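Local coordinates for smoothened (Xenopus laevis, PDB 5KZZ), which transduces Hedgehog signals as a probable G protein-coupled receptor directly activated by cholesterol, represented here by its isolated extracellular cysteine-rich domain in the apo form, at residues E17-Y21 and Q45-H49; S35-A39 and V85-S89; C10-C16 and C80-E86; I23-S27 and R69-C73. All blocks are in the same frame, centred on the assembly; numbering follows the deposited sequence.

Contact 1: E17-Y21 and Q45-H49; sequences EPLKY and QDEVH. With ZN (zinc ion), chain E.
Gln45 holds its CG beside its own backbone N (chi1 -67°) and runs out extended toward segment 17-21, while Glu17 sets CG between its backbone N and carbonyl carbon (chi1 58°), and the two side chains meet from opposite directions. This is a surface corner of the cysteine-rich Frizzled (Fz) domain, where the first turn of helix 45-55 meets the short strand 17-18, itself paired with strand 33-34. The Gln45 amide grips segment 17-21 through both N-H groups and its oxygen. Its NE2 donates to the anti lone pair of Glu17 OE1 at 2.7 Å and to Pro18 O at 2.9 Å; both bonds are nearly straight and lie in the amide plane, which fixes the rotation of the group. Gln45 OE1 accepts from Lys20 N at 2.8 Å. A water bridges Glu17 OE1 and the backbone N of Gln45. Farther along, Tyr21 CE2 lies over the centre of the His49 ring, 3.4 Å from His49 CE1, with the ring planes inclined at 45°. Lys20 stretches out until its last torsion bends and crosses Asp46 at about a right angle, the amine probably neutral as a metal ligand. Lys20 NZ and Asp46 OD1 each bind the zinc ion at 2.0 Å, alongside two waters at 2.4 and 2.2 Å from the metal.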
loop_
_atom_site.group_PDB
_atom_site.type_symbol
_atom_site.label_atom_id
_atom_site.label_comp_id
_atom_site.label_asym_id
_atom_site.label_seq_id
_atom_site.Cartn_x
_atom_site.Cartn_y
_atom_site.Cartn_z
ATOM N N GLU A 17 9.128 -11.253 -6.155
ATOM C CA GLU A 17 9.365 -11.185 -7.595
ATOM C C GLU A 17 9.844 -9.785 -7.971
ATOM O O GLU A 17 9.568 -8.818 -7.254
ATOM C CB GLU A 17 8.105 -11.579 -8.376
ATOM C CG GLU A 17 6.871 -10.754 -8.103
ATOM C CD GLU A 17 5.629 -11.357 -8.757
ATOM O OE1 GLU A 17 5.108 -10.779 -9.730
ATOM O OE2 GLU A 17 5.177 -12.424 -8.295
ATOM N N PRO A 18 10.606 -9.669 -9.067
ATOM C CA PRO A 18 11.058 -8.340 -9.478
ATOM C C PRO A 18 9.886 -7.428 -9.773
ATOM O O PRO A 18 8.910 -7.870 -10.390
ATOM C CB PRO A 18 11.848 -8.612 -10.763
ATOM C CG PRO A 18 12.241 -10.012 -10.660
ATOM C CD PRO A 18 11.111 -10.715 -9.973
ATOM N N LEU A 19 9.999 -6.170 -9.367
ATOM C CA LEU A 19 8.982 -5.172 -9.682
ATOM C C LEU A 19 8.815 -5.013 -11.168
ATOM O O LEU A 19 9.789 -4.888 -11.905
ATOM C CB LEU A 19 9.342 -3.815 -9.089
ATOM C CG LEU A 19 8.944 -3.603 -7.632
ATOM C CD1 LEU A 19 9.769 -2.465 -7.029
ATOM C CD2 LEU A 19 7.464 -3.285 -7.558
ATOM N N LYS A 20 7.565 -4.992 -11.593
ATOM C CA LYS A 20 7.235 -4.747 -12.982
ATOM C C LYS A 20 7.648 -3.333 -13.387
ATOM O O LYS A 20 8.111 -3.117 -14.489
ATOM C CB LYS A 20 5.740 -4.967 -13.202
ATOM C CG LYS A 20 5.280 -4.802 -14.632
ATOM C CD LYS A 20 3.752 -4.838 -14.692
ATOM C CE LYS A 20 3.263 -4.573 -16.101
ATOM N NZ LYS A 20 3.764 -5.616 -17.063
ATOM N N TYR A 21 7.477 -2.384 -12.473
ATOM C CA TYR A 21 7.863 -0.976 -12.632
ATOM C C TYR A 21 8.526 -0.484 -11.370
ATOM O O TYR A 21 8.196 -0.958 -10.292
ATOM C CB TYR A 21 6.646 -0.110 -12.930
ATOM C CG TYR A 21 5.955 -0.479 -14.198
ATOM C CD1 TYR A 21 6.622 -0.422 -15.415
ATOM C CD2 TYR A 21 4.632 -0.882 -14.193
ATOM C CE1 TYR A 21 5.985 -0.770 -16.589
ATOM C CE2 TYR A 21 3.976 -1.211 -15.374
ATOM C CZ TYR A 21 4.660 -1.155 -16.560
ATOM O OH TYR A 21 4.022 -1.485 -17.733
ATOM N N GLN A 45 0.998 -8.595 -10.748
ATOM C CA GLN A 45 1.455 -7.213 -10.828
ATOM C C GLN A 45 0.752 -6.476 -11.967
ATOM O O GLN A 45 0.568 -5.264 -11.896
ATOM C CB GLN A 45 2.970 -7.139 -10.999
ATOM C CG GLN A 45 3.760 -7.625 -9.816
ATOM C CD GLN A 45 5.215 -7.253 -9.934
ATOM O OE1 GLN A 45 5.552 -6.080 -9.961
ATOM N NE2 GLN A 45 6.085 -8.246 -10.029
ATOM N N ASP A 46 0.326 -7.189 -13.000
ATOM C CA ASP A 46 -0.472 -6.560 -14.045
ATOM C C ASP A 46 -1.774 -6.002 -13.485
ATOM O O ASP A 46 -2.145 -4.857 -13.756
ATOM C CB ASP A 46 -0.766 -7.564 -15.166
ATOM C CG ASP A 46 0.468 -7.916 -15.980
ATOM O OD1 ASP A 46 1.463 -7.162 -15.949
ATOM O OD2 ASP A 46 0.450 -8.957 -16.669
ATOM N N GLU A 47 -2.461 -6.794 -12.670
ATOM C CA GLU A 47 -3.699 -6.325 -12.049
ATOM C C GLU A 47 -3.439 -5.160 -11.098
ATOM O O GLU A 47 -4.210 -4.208 -11.055
ATOM C CB GLU A 47 -4.393 -7.459 -11.288
ATOM C CG GLU A 47 -5.103 -8.453 -12.154
ATOM C CD GLU A 47 -6.345 -9.008 -11.491
ATOM O OE1 GLU A 47 -6.396 -9.115 -10.246
ATOM O OE2 GLU A 47 -7.294 -9.333 -12.234
ATOM N N VAL A 48 -2.357 -5.236 -10.322
ATOM C CA VAL A 48 -1.981 -4.146 -9.428
ATOM C C VAL A 48 -1.881 -2.841 -10.215
ATOM O O VAL A 48 -2.402 -1.810 -9.793
ATOM C CB VAL A 48 -0.639 -4.434 -8.719
ATOM C CG1 VAL A 48 -0.031 -3.141 -8.186
ATOM C CG2 VAL A 48 -0.839 -5.486 -7.605
ATOM N N HIS A 49 -1.202 -2.880 -11.358
ATOM C CA HIS A 49 -0.983 -1.680 -12.141
ATOM C C HIS A 49 -2.327 -1.088 -12.568
ATOM O O HIS A 49 -2.541 0.131 -12.542
ATOM C CB HIS A 49 -0.111 -2.012 -13.339
ATOM C CG HIS A 49 0.430 -0.813 -14.048
ATOM N ND1 HIS A 49 1.345 0.047 -13.477
ATOM C CD2 HIS A 49 0.188 -0.339 -15.290
ATOM C CE1 HIS A 49 1.649 1.002 -14.346
ATOM N NE2 HIS A 49 0.965 0.788 -15.460
HETATM ZN ZN ZN E . 3.229 -7.558 -16.746
HETATM O O HOH W 1 2.836 -10.875 -10.968
HETATM O O HOH W 2 2.877 -7.868 -19.122
HETATM O O HOH W 3 4.324 -8.512 -15.075
#

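Contact 2: S35-A39 and V85-S89; sequences STVLA and VELPS
Leu38 is the bump of this contact, and the hollow that receives it is lined by Val85, the carbonyl of Glu86, Leu87 and Pro88. Its two methyls divide the hollow between them, both touching Val85. Leu38 CD1 comes within 3.5 Å of Glu86 O, and there it meets the ring carbon Pro88 CD at 4.0 Å and Val85 CG2 at 4.1 Å. The other branch leans toward the neighbouring leucine, with Leu38 CD2 3.9 Å from Leu87 CD1 at an oblique crossing. Val85 is a bump as well as a wall: its CG1 sits against the groove formed by Leu38 CD2, 4.1 Å away, and Val37 CG1 at 3.7 Å. Both valines turn CG1 between the backbone N and the carbonyl carbon, Val37 with chi1 67°, and it is these two branches that touch. Within the Frizzled-type cysteine-rich domain, the packing sets the loop between strand 33-34 and helix 45-55 against the central strand of the three-stranded sheet, 84-86, and the chain leaving it. The loop bends through a type I turn from Thr36 to Ala39, closed by Ala39 N to Thr36 O at 3.1 Å. Overlapping its start, an ST turn forms as Ser35 OG accepts from Val37 N, also at 3.1 Å. Beyond the hollow, Pro88 packs on Leu71 and other residues of helix 62-76, while Ser89 caps the start of helix 90-97 by accepting from Leu92 N. The carbonyl oxygen of Leu38 is hydrogen-bonded to the hydroxyl of Tyr119.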
loop_
_atom_site.group_PDB
_atom_site.type_symbol
_atom_site.label_atom_id
_atom_site.label_comp_id
_atom_site.label_asym_id
_atom_site.label_seq_id
_atom_site.Cartn_x
_atom_site.Cartn_y
_atom_site.Cartn_z
ATOM N N SER A 35 5.701 -8.232 -3.788
ATOM C CA SER A 35 4.736 -9.317 -3.814
ATOM C C SER A 35 3.360 -8.696 -3.899
ATOM O O SER A 35 3.163 -7.572 -3.441
ATOM C CB SER A 35 4.847 -10.183 -2.559
ATOM O OG SER A 35 3.772 -11.106 -2.479
ATOM N N THR A 36 2.414 -9.429 -4.476
ATOM C CA THR A 36 1.031 -8.979 -4.551
ATOM C C THR A 36 0.184 -9.502 -3.385
ATOM O O THR A 36 -1.033 -9.299 -3.360
ATOM C CB THR A 36 0.384 -9.418 -5.881
ATOM O OG1 THR A 36 0.416 -10.850 -5.986
ATOM C CG2 THR A 36 1.135 -8.828 -7.055
ATOM N N VAL A 37 0.826 -10.150 -2.410
ATOM C CA VAL A 37 0.091 -10.852 -1.363
ATOM C C VAL A 37 -0.767 -9.923 -0.475
ATOM O O VAL A 37 -1.771 -10.368 0.087
ATOM C CB VAL A 37 1.058 -11.696 -0.477
ATOM C CG1 VAL A 37 1.982 -10.813 0.330
ATOM C CG2 VAL A 37 0.282 -12.634 0.445
ATOM N N LEU A 38 -0.420 -8.640 -0.353
ATOM C CA LEU A 38 -1.203 -7.727 0.489
ATOM C C LEU A 38 -2.369 -7.108 -0.254
ATOM O O LEU A 38 -3.324 -6.619 0.364
ATOM C CB LEU A 38 -0.329 -6.605 1.033
ATOM C CG LEU A 38 0.930 -7.084 1.744
ATOM C CD1 LEU A 38 1.679 -5.895 2.303
ATOM C CD2 LEU A 38 0.572 -8.058 2.874
ATOM N N ALA A 39 -2.300 -7.122 -1.585
ATOM C CA ALA A 39 -3.354 -6.526 -2.402
ATOM C C ALA A 39 -4.425 -7.572 -2.667
ATOM O O ALA A 39 -4.343 -8.331 -3.645
ATOM C CB ALA A 39 -2.784 -5.995 -3.705
ATOM N N VAL A 85 7.397 -9.873 2.992
ATOM C CA VAL A 85 6.930 -8.558 2.630
ATOM C C VAL A 85 6.629 -7.772 3.904
ATOM O O VAL A 85 6.182 -8.340 4.899
ATOM C CB VAL A 85 5.691 -8.656 1.717
ATOM C CG1 VAL A 85 4.511 -9.235 2.457
ATOM C CG2 VAL A 85 5.336 -7.326 1.206
ATOM N N GLU A 86 6.923 -6.479 3.893
ATOM C CA GLU A 86 6.591 -5.583 4.996
ATOM C C GLU A 86 5.141 -5.104 4.850
ATOM O O GLU A 86 4.713 -4.804 3.741
ATOM C CB GLU A 86 7.570 -4.397 5.010
ATOM C CG GLU A 86 7.397 -3.391 6.146
ATOM C CD GLU A 86 6.972 -4.014 7.467
ATOM O OE1 GLU A 86 7.608 -4.994 7.915
ATOM O OE2 GLU A 86 5.985 -3.524 8.054
ATOM N N LEU A 87 4.387 -5.060 5.953
ATOM C CA LEU A 87 2.993 -4.582 5.946
ATOM C C LEU A 87 2.906 -3.064 6.141
ATOM O O LEU A 87 3.806 -2.485 6.756
ATOM C CB LEU A 87 2.183 -5.284 7.044
ATOM C CG LEU A 87 1.474 -6.570 6.628
ATOM C CD1 LEU A 87 2.483 -7.617 6.203
ATOM C CD2 LEU A 87 0.630 -7.076 7.770
ATOM N N PRO A 88 1.830 -2.417 5.629
ATOM C CA PRO A 88 1.606 -0.991 5.905
ATOM C C PRO A 88 1.376 -0.791 7.395
ATOM O O PRO A 88 0.753 -1.638 8.035
ATOM C CB PRO A 88 0.343 -0.652 5.102
ATOM C CG PRO A 88 -0.369 -1.970 4.948
ATOM C CD PRO A 88 0.738 -2.992 4.822
ATOM N N SER A 89 1.876 0.299 7.951
ATOM C CA SER A 89 1.851 0.461 9.397
ATOM C C SER A 89 0.553 1.065 9.932
ATOM O O SER A 89 -0.167 1.780 9.229
ATOM C CB SER A 89 3.026 1.325 9.839
ATOM O OG SER A 89 2.864 2.651 9.378
#

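Contact 3: C10-C16 and C80-E86; sequences CKKTTTC and CEGGKVE
Lys11 and Glu86 slant across each other on one face of a small sheet, the face they share with Thr13 and Lys84. The lysine chain folds back through two bends, and Lys11 NZ ends 3.7 Å from Glu86 OE1, a long and weak salt bridge to a poorly ordered carboxylate. On the other face, Lys12 CB lies 3.8 Å from Val85 CG1 before the extended lysine leads its amine away. Thr14 CG2 packs against Cys80 SG at 3.7 Å and against Val85 N and CB, while its hydroxyl bonds to Ser35. These side chains ride on an antiparallel sheet of the cysteine-rich domain, in which strand 84-86 lies between 11-13 and 80-81. Lys12 and Val85 form a hydrogen-bonded pair between strands 11-13 and 84-86, joined by Lys12 N to Val85 O and Val85 N to Lys12 O, both 2.8 Å. A type I' turn from Glu81 to Lys84 connects strands 80-81 and 84-86 into a hairpin, with Gly82 and Gly83 at positive phi. Thr14 N bonds to Gly83 O at 2.9 Å from above the carbonyl plane. At the start of strand 80-81, Cys80 SG (chi1 -166°) joins Cys16 SG (chi1 -59°) at 2.0 Å, the disulfide itself twisted to -77°; Cys10 is likewise bonded to Cys124.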
loop_
_atom_site.group_PDB
_atom_site.type_symbol
_atom_site.label_atom_id
_atom_site.label_comp_id
_atom_site.label_asym_id
_atom_site.label_seq_id
_atom_site.Cartn_x
_atom_site.Cartn_y
_atom_site.Cartn_z
ATOM N N CYS A 10 4.883 -7.793 11.710
ATOM C CA CYS A 10 5.106 -6.710 10.760
ATOM C C CYS A 10 5.410 -7.194 9.351
ATOM O O CYS A 10 5.346 -6.417 8.409
ATOM C CB CYS A 10 6.244 -5.811 11.240
ATOM S SG CYS A 10 5.809 -4.762 12.644
ATOM N N LYS A 11 5.745 -8.472 9.217
ATOM C CA LYS A 11 6.126 -9.040 7.935
ATOM C C LYS A 11 5.302 -10.280 7.625
ATOM O O LYS A 11 4.789 -10.944 8.530
ATOM C CB LYS A 11 7.623 -9.360 7.922
ATOM C CG LYS A 11 8.501 -8.115 7.820
ATOM C CD LYS A 11 9.938 -8.383 8.230
ATOM C CE LYS A 11 10.123 -8.210 9.732
ATOM N NZ LYS A 11 9.984 -6.787 10.155
ATOM N N LYS A 12 5.155 -10.570 6.341
ATOM C CA LYS A 12 4.408 -11.735 5.908
ATOM C C LYS A 12 5.252 -12.554 4.938
ATOM O O LYS A 12 5.867 -12.003 4.027
ATOM C CB LYS A 12 3.092 -11.323 5.250
ATOM C CG LYS A 12 2.244 -12.498 4.787
ATOM C CD LYS A 12 0.812 -12.069 4.491
ATOM C CE LYS A 12 -0.036 -13.256 4.030
ATOM N NZ LYS A 12 -1.411 -12.839 3.612
ATOM N N THR A 13 5.277 -13.870 5.145
ATOM C CA THR A 13 6.028 -14.784 4.286
ATOM C C THR A 13 5.405 -14.889 2.897
ATOM O O THR A 13 4.198 -15.071 2.767
ATOM C CB THR A 13 6.110 -16.189 4.916
ATOM O OG1 THR A 13 6.896 -16.115 6.108
ATOM C CG2 THR A 13 6.757 -17.172 3.959
ATOM N N THR A 14 6.234 -14.775 1.862
ATOM C CA THR A 14 5.745 -14.758 0.496
ATOM C C THR A 14 6.917 -14.982 -0.448
ATOM O O THR A 14 8.071 -14.982 -0.022
ATOM C CB THR A 14 5.034 -13.408 0.165
ATOM O OG1 THR A 14 4.413 -13.472 -1.127
ATOM C CG2 THR A 14 6.033 -12.258 0.196
ATOM N N THR A 15 6.627 -15.193 -1.723
ATOM C CA THR A 15 7.682 -15.292 -2.711
ATOM C C THR A 15 7.902 -13.915 -3.323
ATOM O O THR A 15 6.954 -13.280 -3.767
ATOM C CB THR A 15 7.338 -16.328 -3.792
ATOM O OG1 THR A 15 7.215 -17.615 -3.178
ATOM C CG2 THR A 15 8.424 -16.380 -4.861
ATOM N N CYS A 16 9.144 -13.445 -3.321
ATOM C CA CYS A 16 9.470 -12.145 -3.919
ATOM C C CYS A 16 9.651 -12.234 -5.433
ATOM O O CYS A 16 10.275 -13.165 -5.944
ATOM C CB CYS A 16 10.744 -11.563 -3.299
ATOM S SG CYS A 16 10.712 -11.293 -1.518
ATOM N N CYS A 80 9.623 -6.354 -0.874
ATOM C CA CYS A 80 9.823 -7.758 -0.547
ATOM C C CYS A 80 11.320 -8.020 -0.505
ATOM O O CYS A 80 12.054 -7.568 -1.380
ATOM C CB CYS A 80 9.142 -8.655 -1.578
ATOM S SG CYS A 80 8.954 -10.381 -1.100
ATOM N N GLU A 81 11.770 -8.712 0.535
ATOM C CA GLU A 81 13.177 -9.063 0.679
ATOM C C GLU A 81 13.265 -10.286 1.567
ATOM O O GLU A 81 12.560 -10.371 2.565
ATOM C CB GLU A 81 13.966 -7.886 1.266
ATOM C CG GLU A 81 15.462 -8.108 1.405
ATOM C CD GLU A 81 16.185 -6.881 1.943
ATOM O OE1 GLU A 81 15.519 -5.862 2.218
ATOM O OE2 GLU A 81 17.424 -6.938 2.106
ATOM N N GLY A 82 14.095 -11.250 1.184
ATOM C CA GLY A 82 14.277 -12.450 1.987
ATOM C C GLY A 82 13.021 -13.281 2.184
ATOM O O GLY A 82 12.834 -13.896 3.234
ATOM N N GLY A 83 12.158 -13.302 1.175
ATOM C CA GLY A 83 10.920 -14.062 1.237
ATOM C C GLY A 83 9.892 -13.497 2.199
ATOM O O GLY A 83 8.999 -14.215 2.649
ATOM N N LYS A 84 10.013 -12.207 2.505
ATOM C CA LYS A 84 9.078 -11.543 3.402
ATOM C C LYS A 84 8.675 -10.182 2.860
ATOM O O LYS A 84 9.491 -9.421 2.343
ATOM C CB LYS A 84 9.681 -11.380 4.802
ATOM C CG LYS A 84 9.770 -12.668 5.606
ATOM C CD LYS A 84 10.818 -12.551 6.702
ATOM C CE LYS A 84 10.638 -13.627 7.759
ATOM N NZ LYS A 84 10.165 -14.909 7.175
ATOM N N VAL A 85 7.397 -9.873 2.992
ATOM C CA VAL A 85 6.930 -8.558 2.630
ATOM C C VAL A 85 6.629 -7.772 3.904
ATOM O O VAL A 85 6.182 -8.340 4.899
ATOM C CB VAL A 85 5.691 -8.656 1.717
ATOM C CG1 VAL A 85 4.511 -9.235 2.457
ATOM C CG2 VAL A 85 5.336 -7.326 1.206
ATOM N N GLU A 86 6.923 -6.479 3.893
ATOM C CA GLU A 86 6.591 -5.583 4.996
ATOM C C GLU A 86 5.141 -5.104 4.850
ATOM O O GLU A 86 4.713 -4.804 3.741
ATOM C CB GLU A 86 7.570 -4.397 5.010
ATOM C CG GLU A 86 7.397 -3.391 6.146
ATOM C CD GLU A 86 6.972 -4.014 7.467
ATOM O OE1 GLU A 86 7.608 -4.994 7.915
ATOM O OE2 GLU A 86 5.985 -3.524 8.054
#

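Contact 4: I23-S27 and R69-C73; sequences ICLGS and RPLLC
Cys24, Ser27 and Arg69 together grip one water, which donates to Cys24 O at 3.0 Å, accepts from Arg69 NE at 3.1 Å and also meets the Ser27 hydroxyl. The arginine bends at chi3 (60°), which brings its guanidinium alongside the turn; from there Arg69 NH2 makes a weak, strongly bent bond to Ser27 OG at 2.9 Å (125° at the hydrogen). The loop is a tight beta hairpin of the Fz domain: a type I' turn from Cys24 to Ser27, with backbone bonds in both directions between those two residues. At Leu25 the turn sends a side chain toward the helix, where Leu25 CD1 lies 3.8 Å from Leu72 CD1, the two chains crossing at about a right angle. The same methyl comes within 4.1 Å of Cys73 SG, lying against the disulfide. That bond, Cys24 SG to Cys73 SG at 2.0 Å with a torsion of -100°, ties the hairpin covalently to helix 62-76. Leu52 of helix 45-55 touches both Cys24 and Leu25, Trp55 of that helix packs on Leu72, and Trp65 of helix 62-76 meets both leucines, so the hairpin of strands 23-24 and 27-28 packs against both helices.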
loop_
_atom_site.group_PDB
_atom_site.type_symbol
_atom_site.label_atom_id
_atom_site.label_comp_id
_atom_site.label_asym_id
_atom_site.label_seq_id
_atom_site.Cartn_x
_atom_site.Cartn_y
_atom_site.Cartn_z
ATOM N N ILE A 23 8.335 2.678 -10.505
ATOM C CA ILE A 23 7.499 3.845 -10.159
ATOM C C ILE A 23 6.160 3.396 -9.559
ATOM O O ILE A 23 5.530 2.479 -10.097
ATOM C CB ILE A 23 7.172 4.743 -11.408
ATOM C CG1 ILE A 23 8.440 5.220 -12.112
ATOM C CG2 ILE A 23 6.236 5.889 -11.025
ATOM C CD1 ILE A 23 9.350 5.979 -11.251
ATOM N N CYS A 24 5.742 4.017 -8.453
ATOM C CA CYS A 24 4.392 3.822 -7.909
ATOM C C CYS A 24 3.702 5.160 -7.724
ATOM O O CYS A 24 4.108 5.953 -6.881
ATOM C CB CYS A 24 4.448 3.074 -6.582
ATOM S SG CYS A 24 2.806 2.775 -5.870
ATOM N N LEU A 25 2.670 5.416 -8.526
ATOM C CA LEU A 25 1.880 6.652 -8.398
ATOM C C LEU A 25 2.794 7.882 -8.359
ATOM O O LEU A 25 2.627 8.785 -7.533
ATOM C CB LEU A 25 0.974 6.613 -7.153
ATOM C CG LEU A 25 -0.030 5.464 -7.112
ATOM C CD1 LEU A 25 -0.790 5.462 -5.772
ATOM C CD2 LEU A 25 -0.984 5.640 -8.266
ATOM N N GLY A 26 3.790 7.903 -9.246
ATOM C CA GLY A 26 4.670 9.050 -9.376
ATOM C C GLY A 26 5.845 9.095 -8.418
ATOM O O GLY A 26 6.593 10.068 -8.406
ATOM N N SER A 27 6.013 8.068 -7.594
ATOM C CA SER A 27 7.168 7.998 -6.714
ATOM C C SER A 27 8.127 6.937 -7.208
ATOM O O SER A 27 7.696 5.882 -7.634
ATOM C CB SER A 27 6.745 7.682 -5.282
ATOM O OG SER A 27 5.946 8.725 -4.757
ATOM N N ARG A 69 -1.151 8.233 -1.181
ATOM C CA ARG A 69 -0.179 7.626 -2.093
ATOM C C ARG A 69 0.778 6.621 -1.408
ATOM O O ARG A 69 0.912 5.502 -1.887
ATOM C CB ARG A 69 0.636 8.704 -2.838
ATOM C CG ARG A 69 -0.087 9.423 -3.951
ATOM C CD ARG A 69 0.665 10.692 -4.376
ATOM N NE ARG A 69 2.006 10.385 -4.854
ATOM C CZ ARG A 69 2.953 11.287 -5.064
ATOM N NH1 ARG A 69 2.717 12.565 -4.807
ATOM N NH2 ARG A 69 4.138 10.906 -5.521
ATOM N N PRO A 70 1.443 6.997 -0.295
ATOM C CA PRO A 70 2.366 6.019 0.284
ATOM C C PRO A 70 1.631 4.803 0.856
ATOM O O PRO A 70 2.211 3.736 0.891
ATOM C CB PRO A 70 3.084 6.819 1.387
ATOM C CG PRO A 70 2.163 7.968 1.688
ATOM C CD PRO A 70 1.610 8.318 0.334
ATOM N N LEU A 71 0.382 4.970 1.283
ATOM C CA LEU A 71 -0.390 3.833 1.775
ATOM C C LEU A 71 -0.716 2.889 0.619
ATOM O O LEU A 71 -0.513 1.678 0.741
ATOM C CB LEU A 71 -1.665 4.321 2.494
ATOM C CG LEU A 71 -2.538 3.230 3.130
ATOM C CD1 LEU A 71 -1.693 2.387 4.027
ATOM C CD2 LEU A 71 -3.697 3.880 3.894
ATOM N N LEU A 72 -1.198 3.435 -0.500
ATOM C CA LEU A 72 -1.493 2.595 -1.648
ATOM C C LEU A 72 -0.246 1.882 -2.128
ATOM O O LEU A 72 -0.302 0.702 -2.472
ATOM C CB LEU A 72 -2.106 3.422 -2.775
ATOM C CG LEU A 72 -3.501 3.999 -2.516
ATOM C CD1 LEU A 72 -3.941 4.885 -3.669
ATOM C CD2 LEU A 72 -4.518 2.885 -2.261
ATOM N N CYS A 73 0.887 2.578 -2.156
ATOM C CA CYS A 73 2.100 1.920 -2.591
ATOM C C CYS A 73 2.559 0.817 -1.627
ATOM O O CYS A 73 3.052 -0.221 -2.060
ATOM C CB CYS A 73 3.176 2.968 -2.811
ATOM S SG CYS A 73 2.789 4.035 -4.260
HETATM O O HOH W 4 3.636 7.739 -4.574
#

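Contacts 2 and 3 share Val85 and Glu86 on strand 84-86, their centres 8 Å apart; they are also joined by a probable hydrogen bond of 2.8 Å between Ser35 OG and Thr14 OG1. Contact 1 meets contact 2 where Thr36 CG2 packs 3.9 Å from Val48 CG2 on helix 45-55. From the opposite side of the domain's centre, contact 4 reaches contact 2 through Leu71 CD1, 3.8 Å from Pro88 CB. Contacts 3 and 4, each holding a disulfide, do not touch, with nearest atoms about 8 Å apart. Contact 1 binds its zinc directly, whereas in contact 4 the side chain of Arg69 is about 4 Å from another zinc.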